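Local coordinates for beta-lactamase inhibitory protein BLIP-I (Streptomyces exfoliatus, PDB 3GMV) that binds and inhibits beta-lactamases, probably by covering the active site of the enzyme with the concave face of its antiparallel sheet, at residues A74-S82 with Y125-L133; T44-G54 with S65-K73. All coordinates share one frame; numbering follows the deposited sequence.

Interaction 1: A74-S82 with Y125-L133; sequences AKTPSVKLS and YYCAAATGL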
loop_
_atom_site.group_PDB
_atom_site.type_symbol
_atom_site.label_atom_id
_atom_site.label_comp_id
_atom_site.label_asym_id
_atom_site.label_seq_id
_atom_site.Cartn_x
_atom_site.Cartn_y
_atom_site.Cartn_z
ATOM N N ALA A 74 7.473 -1.301 -9.671
ATOM C CA ALA A 74 8.859 -1.299 -9.222
ATOM C C ALA A 74 9.790 -0.734 -10.266
ATOM O O ALA A 74 9.608 -0.977 -11.452
ATOM C CB ALA A 74 9.300 -2.727 -8.866
ATOM N N LYS A 75 10.776 0.018 -9.814
ATOM C CA LYS A 75 11.802 0.586 -10.684
ATOM C C LYS A 75 12.596 -0.509 -11.362
ATOM O O LYS A 75 12.791 -0.487 -12.603
ATOM C CB LYS A 75 12.731 1.500 -9.904
ATOM C CG LYS A 75 13.989 1.928 -10.674
ATOM C CD LYS A 75 14.713 3.102 -10.007
ATOM C CE LYS A 75 16.204 3.108 -10.407
ATOM N NZ LYS A 75 17.029 4.084 -9.651
ATOM N N THR A 76 13.008 -1.478 -10.550
ATOM C CA THR A 76 13.808 -2.614 -11.011
ATOM C C THR A 76 13.312 -3.919 -10.419
ATOM O O THR A 76 13.865 -4.391 -9.417
ATOM C CB THR A 76 15.261 -2.416 -10.628
ATOM O OG1 THR A 76 15.651 -1.070 -10.960
ATOM C CG2 THR A 76 16.175 -3.434 -11.358
ATOM N N PRO A 77 12.265 -4.512 -11.023
ATOM C CA PRO A 77 11.764 -5.799 -10.538
ATOM C C PRO A 77 12.874 -6.854 -10.630
ATOM O O PRO A 77 13.347 -7.178 -11.725
ATOM C CB PRO A 77 10.652 -6.161 -11.526
ATOM C CG PRO A 77 10.381 -4.904 -12.335
ATOM C CD PRO A 77 11.569 -4.034 -12.232
ATOM N N SER A 78 13.280 -7.405 -9.504
ATOM C CA SER A 78 14.468 -8.225 -9.491
ATOM C C SER A 78 14.598 -9.086 -8.259
ATOM O O SER A 78 15.625 -9.773 -8.067
ATOM C CB SER A 78 15.687 -7.326 -9.587
ATOM O OG SER A 78 15.751 -6.433 -8.503
ATOM N N VAL A 79 13.589 -9.067 -7.389
ATOM C CA VAL A 79 13.736 -9.843 -6.155
ATOM C C VAL A 79 13.788 -11.348 -6.450
ATOM O O VAL A 79 13.093 -11.846 -7.364
ATOM C CB VAL A 79 12.619 -9.487 -5.128
ATOM C CG1 VAL A 79 11.201 -9.869 -5.700
ATOM C CG2 VAL A 79 12.871 -10.158 -3.772
ATOM N N LYS A 80 14.648 -12.053 -5.702
ATOM C CA LYS A 80 14.899 -13.478 -5.861
ATOM C C LYS A 80 14.548 -14.216 -4.581
ATOM O O LYS A 80 14.541 -13.624 -3.499
ATOM C CB LYS A 80 16.406 -13.709 -6.121
ATOM C CG LYS A 80 16.942 -13.078 -7.395
ATOM C CD LYS A 80 16.205 -13.554 -8.669
ATOM C CE LYS A 80 16.674 -12.728 -9.885
ATOM N NZ LYS A 80 15.760 -13.029 -11.035
ATOM N N LEU A 81 14.283 -15.519 -4.693
ATOM C CA LEU A 81 14.078 -16.340 -3.505
ATOM C C LEU A 81 15.286 -16.269 -2.586
ATOM O O LEU A 81 15.151 -16.268 -1.375
ATOM C CB LEU A 81 13.748 -17.792 -3.892
ATOM C CG LEU A 81 13.336 -18.699 -2.744
ATOM C CD1 LEU A 81 12.153 -18.105 -1.954
ATOM C CD2 LEU A 81 13.001 -20.051 -3.360
ATOM N N SER A 82 16.485 -16.157 -3.155
ATOM C CA SER A 82 17.692 -16.023 -2.329
ATOM C C SER A 82 17.577 -14.813 -1.373
ATOM O O SER A 82 17.912 -14.895 -0.175
ATOM C CB SER A 82 18.898 -15.829 -3.259
ATOM O OG SER A 82 20.124 -15.784 -2.526
ATOM N N TYR A 125 4.979 -3.234 1.895
ATOM C CA TYR A 125 5.729 -3.262 0.649
ATOM C C TYR A 125 5.433 -4.507 -0.199
ATOM O O TYR A 125 5.240 -5.619 0.309
ATOM C CB TYR A 125 7.223 -3.154 0.963
ATOM C CG TYR A 125 7.694 -1.763 1.285
ATOM C CD1 TYR A 125 7.992 -0.873 0.264
ATOM C CD2 TYR A 125 7.838 -1.330 2.614
ATOM C CE1 TYR A 125 8.452 0.413 0.552
ATOM C CE2 TYR A 125 8.301 -0.035 2.912
ATOM C CZ TYR A 125 8.591 0.821 1.859
ATOM O OH TYR A 125 9.047 2.093 2.072
ATOM N N TYR A 126 5.378 -4.302 -1.507
ATOM C CA TYR A 126 5.158 -5.373 -2.452
ATOM C C TYR A 126 6.327 -5.356 -3.421
ATOM O O TYR A 126 6.633 -4.332 -4.043
ATOM C CB TYR A 126 3.862 -5.080 -3.186
ATOM C CG TYR A 126 3.618 -5.911 -4.437
ATOM C CD1 TYR A 126 3.273 -7.250 -4.364
ATOM C CD2 TYR A 126 3.742 -5.333 -5.705
ATOM C CE1 TYR A 126 3.021 -7.999 -5.549
ATOM C CE2 TYR A 126 3.498 -6.067 -6.860
ATOM C CZ TYR A 126 3.145 -7.379 -6.775
ATOM O OH TYR A 126 2.936 -8.069 -7.958
ATOM N N CYS A 127 7.022 -6.475 -3.512
ATOM C CA CYS A 127 8.215 -6.524 -4.334
ATOM C C CYS A 127 8.025 -7.492 -5.504
ATOM O O CYS A 127 7.996 -8.716 -5.307
ATOM C CB CYS A 127 9.397 -6.977 -3.466
ATOM S SG CYS A 127 9.661 -5.965 -2.035
ATOM N N ALA A 128 7.926 -6.965 -6.723
ATOM C CA ALA A 128 7.664 -7.833 -7.894
ATOM C C ALA A 128 8.987 -8.369 -8.429
ATOM O O ALA A 128 9.960 -7.635 -8.498
ATOM C CB ALA A 128 6.981 -7.024 -8.989
ATOM N N ALA A 129 9.012 -9.646 -8.814
ATOM C CA ALA A 129 10.198 -10.245 -9.389
ATOM C C ALA A 129 10.318 -9.947 -10.891
ATOM O O ALA A 129 11.385 -10.166 -11.482
ATOM C CB ALA A 129 10.198 -11.774 -9.153
ATOM N N ALA A 130 9.241 -9.457 -11.498
ATOM C CA ALA A 130 9.239 -9.221 -12.953
ATOM C C ALA A 130 8.202 -8.171 -13.328
ATOM O O ALA A 130 7.370 -7.797 -12.518
ATOM C CB ALA A 130 8.963 -10.542 -13.702
ATOM N N THR A 131 8.303 -7.622 -14.536
ATOM C CA THR A 131 7.248 -6.725 -15.014
ATOM C C THR A 131 5.988 -7.516 -15.335
ATOM O O THR A 131 5.990 -8.757 -15.324
ATOM C CB THR A 131 7.705 -6.021 -16.269
ATOM O OG1 THR A 131 8.094 -7.024 -17.223
ATOM C CG2 THR A 131 8.890 -5.128 -15.962
ATOM N N GLY A 132 4.893 -6.804 -15.599
ATOM C CA GLY A 132 3.689 -7.431 -16.110
ATOM C C GLY A 132 2.691 -7.770 -15.037
ATOM O O GLY A 132 2.865 -7.384 -13.870
ATOM N N LEU A 133 1.658 -8.516 -15.425
ATOM C CA LEU A 133 0.576 -8.886 -14.518
ATOM C C LEU A 133 0.934 -10.123 -13.710
ATOM O O LEU A 133 1.514 -11.091 -14.237
ATOM C CB LEU A 133 -0.718 -9.185 -15.289
ATOM C CG LEU A 133 -1.546 -8.027 -15.852
ATOM C CD1 LEU A 133 -2.748 -8.600 -16.640
ATOM C CD2 LEU A 133 -2.038 -7.129 -14.733
HETATM O O HOH W 1 13.601 -11.434 -10.108
#

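Interaction 2: T44-G54 with S65-K73; sequences TESGDYAPYGG and SKRNEYLYK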
loop_
_atom_site.group_PDB
_atom_site.type_symbol
_atom_site.label_atom_id
_atom_site.label_comp_id
_atom_site.label_asym_id
_atom_site.label_seq_id
_atom_site.Cartn_x
_atom_site.Cartn_y
_atom_site.Cartn_z
ATOM N N THR A 44 -8.276 3.827 -10.773
ATOM C CA THR A 44 -7.715 4.710 -11.775
ATOM C C THR A 44 -8.198 4.301 -13.181
ATOM O O THR A 44 -8.092 5.085 -14.102
ATOM C CB THR A 44 -6.169 4.678 -11.804
ATOM O OG1 THR A 44 -5.737 3.366 -12.201
ATOM C CG2 THR A 44 -5.603 5.022 -10.408
ATOM N N GLU A 45 -8.677 3.069 -13.316
ATOM C CA GLU A 45 -9.138 2.545 -14.619
ATOM C C GLU A 45 -10.378 1.708 -14.437
ATOM O O GLU A 45 -10.719 1.324 -13.323
ATOM C CB GLU A 45 -8.044 1.667 -15.245
ATOM C CG GLU A 45 -6.795 2.427 -15.526
ATOM C CD GLU A 45 -5.668 1.560 -16.065
ATOM O OE1 GLU A 45 -5.853 0.350 -16.256
ATOM O OE2 GLU A 45 -4.570 2.106 -16.294
ATOM N N SER A 46 -11.049 1.393 -15.548
ATOM C CA SER A 46 -12.115 0.423 -15.524
ATOM C C SER A 46 -11.610 -1.013 -15.555
ATOM O O SER A 46 -10.420 -1.284 -15.694
ATOM C CB SER A 46 -13.068 0.665 -16.707
ATOM O OG SER A 46 -13.555 1.983 -16.660
ATOM N N GLY A 47 -12.528 -1.950 -15.408
ATOM C CA GLY A 47 -12.192 -3.342 -15.597
ATOM C C GLY A 47 -11.563 -3.978 -14.377
ATOM O O GLY A 47 -11.322 -3.304 -13.372
ATOM N N ASP A 48 -11.290 -5.274 -14.482
ATOM C CA ASP A 48 -10.777 -6.057 -13.369
ATOM C C ASP A 48 -9.291 -5.797 -13.145
ATOM O O ASP A 48 -8.540 -5.521 -14.079
ATOM C CB ASP A 48 -10.966 -7.549 -13.632
ATOM C CG ASP A 48 -12.430 -7.940 -13.799
ATOM O OD1 ASP A 48 -13.305 -7.214 -13.273
ATOM O OD2 ASP A 48 -12.694 -8.980 -14.454
ATOM N N TYR A 49 -8.861 -5.942 -11.903
ATOM C CA TYR A 49 -7.475 -5.661 -11.563
ATOM C C TYR A 49 -7.003 -4.241 -11.941
ATOM O O TYR A 49 -5.807 -4.026 -12.124
ATOM C CB TYR A 49 -6.544 -6.728 -12.177
ATOM C CG TYR A 49 -7.052 -8.158 -12.086
ATOM C CD1 TYR A 49 -7.021 -8.861 -10.879
ATOM C CD2 TYR A 49 -7.548 -8.815 -13.211
ATOM C CE1 TYR A 49 -7.478 -10.174 -10.797
ATOM C CE2 TYR A 49 -7.999 -10.119 -13.136
ATOM C CZ TYR A 49 -7.964 -10.791 -11.927
ATOM O OH TYR A 49 -8.420 -12.090 -11.857
ATOM N N ALA A 50 -7.926 -3.276 -12.050
ATOM C CA ALA A 50 -7.571 -1.855 -12.178
ATOM C C ALA A 50 -6.808 -1.419 -10.938
ATOM O O ALA A 50 -7.089 -1.928 -9.853
ATOM C CB ALA A 50 -8.822 -0.998 -12.287
ATOM N N PRO A 51 -5.885 -0.456 -11.087
ATOM C CA PRO A 51 -5.214 0.059 -9.897
ATOM C C PRO A 51 -6.197 0.883 -9.057
ATOM O O PRO A 51 -7.127 1.506 -9.587
ATOM C CB PRO A 51 -4.110 0.952 -10.466
ATOM C CG PRO A 51 -3.931 0.483 -11.930
ATOM C CD PRO A 51 -5.328 0.090 -12.332
ATOM N N TYR A 52 -6.010 0.886 -7.747
ATOM C CA TYR A 52 -6.979 1.566 -6.909
ATOM C C TYR A 52 -6.283 2.054 -5.637
ATOM O O TYR A 52 -5.168 1.611 -5.311
ATOM C CB TYR A 52 -8.131 0.620 -6.535
ATOM C CG TYR A 52 -7.702 -0.568 -5.680
ATOM C CD1 TYR A 52 -7.674 -0.474 -4.287
ATOM C CD2 TYR A 52 -7.290 -1.762 -6.267
ATOM C CE1 TYR A 52 -7.262 -1.556 -3.494
ATOM C CE2 TYR A 52 -6.903 -2.854 -5.491
ATOM C CZ TYR A 52 -6.884 -2.737 -4.098
ATOM O OH TYR A 52 -6.477 -3.810 -3.316
ATOM N N GLY A 53 -6.949 2.976 -4.951
ATOM C CA GLY A 53 -6.572 3.339 -3.578
ATOM C C GLY A 53 -7.791 3.121 -2.683
ATOM O O GLY A 53 -8.939 3.379 -3.092
ATOM N N GLY A 54 -7.561 2.655 -1.455
ATOM C CA GLY A 54 -8.645 2.497 -0.471
ATOM C C GLY A 54 -8.284 3.304 0.769
ATOM O O GLY A 54 -7.107 3.338 1.175
ATOM N N SER A 65 -5.863 5.015 7.467
ATOM C CA SER A 65 -5.308 3.939 6.644
ATOM C C SER A 65 -5.391 4.265 5.142
ATOM O O SER A 65 -6.439 4.675 4.658
ATOM C CB SER A 65 -6.089 2.648 6.897
ATOM O OG SER A 65 -5.590 1.607 6.054
ATOM N N LYS A 66 -4.279 4.050 4.436
ATOM C CA LYS A 66 -4.233 4.085 2.992
ATOM C C LYS A 66 -3.749 2.745 2.487
ATOM O O LYS A 66 -2.781 2.195 3.027
ATOM C CB LYS A 66 -3.226 5.150 2.516
ATOM C CG LYS A 66 -3.602 6.570 2.954
ATOM C CD LYS A 66 -2.495 7.609 2.715
ATOM C CE LYS A 66 -2.142 7.747 1.253
ATOM N NZ LYS A 66 -1.059 8.766 1.106
ATOM N N ARG A 67 -4.363 2.259 1.415
ATOM C CA ARG A 67 -3.891 1.025 0.790
ATOM C C ARG A 67 -4.050 1.203 -0.708
ATOM O O ARG A 67 -4.860 2.037 -1.170
ATOM C CB ARG A 67 -4.685 -0.206 1.293
ATOM C CG ARG A 67 -6.187 -0.225 0.926
ATOM C CD ARG A 67 -6.944 -1.276 1.760
ATOM N NE ARG A 67 -8.375 -1.277 1.451
ATOM C CZ ARG A 67 -8.946 -2.065 0.544
ATOM N NH1 ARG A 67 -8.222 -2.918 -0.166
ATOM N NH2 ARG A 67 -10.252 -2.001 0.343
ATOM N N ASN A 68 -3.288 0.428 -1.470
ATOM C CA ASN A 68 -3.477 0.433 -2.905
ATOM C C ASN A 68 -2.929 -0.842 -3.506
ATOM O O ASN A 68 -2.123 -1.568 -2.882
ATOM C CB ASN A 68 -2.775 1.640 -3.530
ATOM C CG ASN A 68 -1.282 1.406 -3.723
ATOM O OD1 ASN A 68 -0.868 0.810 -4.729
ATOM N ND2 ASN A 68 -0.458 1.928 -2.796
ATOM N N GLU A 69 -3.388 -1.140 -4.714
ATOM C CA GLU A 69 -2.681 -2.103 -5.542
ATOM C C GLU A 69 -2.470 -1.477 -6.894
ATOM O O GLU A 69 -3.369 -0.831 -7.450
ATOM C CB GLU A 69 -3.452 -3.409 -5.680
ATOM C CG GLU A 69 -3.407 -4.248 -4.402
ATOM C CD GLU A 69 -4.046 -5.596 -4.606
ATOM O OE1 GLU A 69 -5.275 -5.676 -4.456
ATOM O OE2 GLU A 69 -3.324 -6.564 -4.928
ATOM N N TYR A 70 -1.252 -1.622 -7.389
ATOM C CA TYR A 70 -0.915 -1.278 -8.782
ATOM C C TYR A 70 -0.751 0.196 -9.099
ATOM O O TYR A 70 -0.535 0.541 -10.258
ATOM C CB TYR A 70 -1.889 -1.952 -9.800
ATOM C CG TYR A 70 -2.274 -3.382 -9.472
ATOM C CD1 TYR A 70 -1.314 -4.303 -9.058
ATOM C CD2 TYR A 70 -3.594 -3.806 -9.562
ATOM C CE1 TYR A 70 -1.660 -5.601 -8.735
ATOM C CE2 TYR A 70 -3.953 -5.122 -9.240
ATOM C CZ TYR A 70 -2.971 -6.006 -8.833
ATOM O OH TYR A 70 -3.310 -7.299 -8.500
ATOM N N LEU A 71 -0.808 1.084 -8.108
ATOM C CA LEU A 71 -0.586 2.494 -8.399
ATOM C C LEU A 71 0.856 2.772 -8.785
ATOM O O LEU A 71 1.133 3.758 -9.449
ATOM C CB LEU A 71 -0.941 3.397 -7.201
ATOM C CG LEU A 71 -2.425 3.443 -6.846
ATOM C CD1 LEU A 71 -2.670 4.333 -5.631
ATOM C CD2 LEU A 71 -3.250 3.948 -8.070
ATOM N N TYR A 72 1.775 1.929 -8.312
ATOM C CA TYR A 72 3.189 2.086 -8.591
ATOM C C TYR A 72 3.760 0.790 -9.158
ATOM O O TYR A 72 3.287 -0.284 -8.843
ATOM C CB TYR A 72 3.940 2.394 -7.296
ATOM C CG TYR A 72 3.449 3.642 -6.629
ATOM C CD1 TYR A 72 3.916 4.880 -7.027
ATOM C CD2 TYR A 72 2.528 3.577 -5.583
ATOM C CE1 TYR A 72 3.467 6.034 -6.405
ATOM C CE2 TYR A 72 2.064 4.725 -4.966
ATOM C CZ TYR A 72 2.536 5.942 -5.380
ATOM O OH TYR A 72 2.081 7.094 -4.782
ATOM N N LYS A 73 4.762 0.905 -10.025
ATOM C CA LYS A 73 5.445 -0.283 -10.535
ATOM C C LYS A 73 6.887 -0.182 -10.045
ATOM O O LYS A 73 7.471 0.894 -10.017
ATOM C CB LYS A 73 5.396 -0.296 -12.082
ATOM C CG LYS A 73 3.991 -0.547 -12.654
ATOM C CD LYS A 73 3.968 -0.307 -14.174
ATOM C CE LYS A 73 2.536 -0.215 -14.691
ATOM N NZ LYS A 73 1.751 -1.390 -14.219
HETATM O O HOH W 2 -5.796 -3.399 -0.735
HETATM O O HOH W 3 -7.218 1.584 3.614
#

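Interaction 1: A74-S82 with Y125-L133
The carbonyl oxygens of Val79 and Ala129 share one water molecule, which donates to both: its oxygen lies 2.8 Å from Val79 O and 2.9 Å from Ala129 O. Lys80 completes the grip by donating to the same water from NZ, its long flexible chain bringing the ammonium group back to a water that both segments hold. At one end of the antiparallel sheet of the BLIP two-layer alpha/beta sandwich, the connection between strand 63-69 and helix 81-84 packs against the end of strand 122-128, where the chain turns out of the sheet. Direct backbone bonding is slight: Ser78 N approaches Ala128 O at 3.5 Å, a weak, bent bond (122° at the hydrogen), and the same N-H also has Ser104 OG as a partner. Ser78 OG turns back to Thr76 O within its own segment, standing above that carbonyl plane. Pro77, whose ring suits an extended linker and presents a compact apolar surface, sets CB against the backbone at Ala128 O and Ala130 N, while CG reaches Thr131 CG2 at 3.9 Å. The small methyl of Ala129 lets the linker come close, 3.4 Å from CB to Val79 O. With chi1 at 63°, Val79 directs CG1 between its backbone N and carbonyl carbon, where it meets Cys127 CB at 4.1 Å, next to the SG that forms a disulfide with Cys105.

Interaction 2: T44-G54 with S65-K73
Tyr52 and Glu69 lie side by side and point the same way, with the phenol ring and the carboxylate turned 89° from one another. Glu69 OE1 sits in the ring plane at its edge and accepts a very short hydrogen bond from Tyr52 OH, its 2.5 Å to be read with caution. Tyr52 has CG between its backbone N and carbonyl carbon (chi1 64°), which lays the ring across the neighbouring strand, with Glu69 N over the centre of one face. Arg67 approaches obliquely, its guanidinium 67° from the ring. A water joins the two ends, donating to Tyr52 OH and accepting from Arg67 NH1. These three side chains share one face of the beta hairpin of strands 52-57 and 63-69, in which Tyr52 and Glu69 form an antiparallel hydrogen-bonded pair, as do Gly54 and Arg67. Gly54 has no side chain, so the extended arm of Arg67 can lie close over it, CG 3.9 Å from Gly54 CA; Gly54 N donates to Arg67 O at 2.8 Å. Beyond the strands, Tyr70 crosses Pro51 at about a right angle, with 3.7 Å between their CB atoms, and brings the edge of its ring to Pro51 CA. On the other face, Asn68 gives ND2 to Ser107 O on the next strand, while OD1 weakly accepts from Leu71 N. Leu71 CD2 presses tightly on Thr44 CG2, 3.5 Å away.

How the interactions relate
Interactions 1 and 2 follow one another along the chain: segment 65-73 of interaction 2 runs straight into segment 74-82 of interaction 1. Their centres are about 17 Å apart, and the segments touch nowhere else. Both reach the same sheet, interaction 2 through the hairpin 52-57 and 63-69 and interaction 1 at the end of strand 122-128, with strand 105-111 lying between. The bound tris(hydroxyethyl)aminomethane, in the pocket of Thr58, Trp64 and Pro113, lies about 7 Å from the side chain of Ser65, in interaction 2. As in related BLIP proteins, the sheet face carrying Tyr52, Arg67 and Glu69 probably looks toward the beta-lactamase.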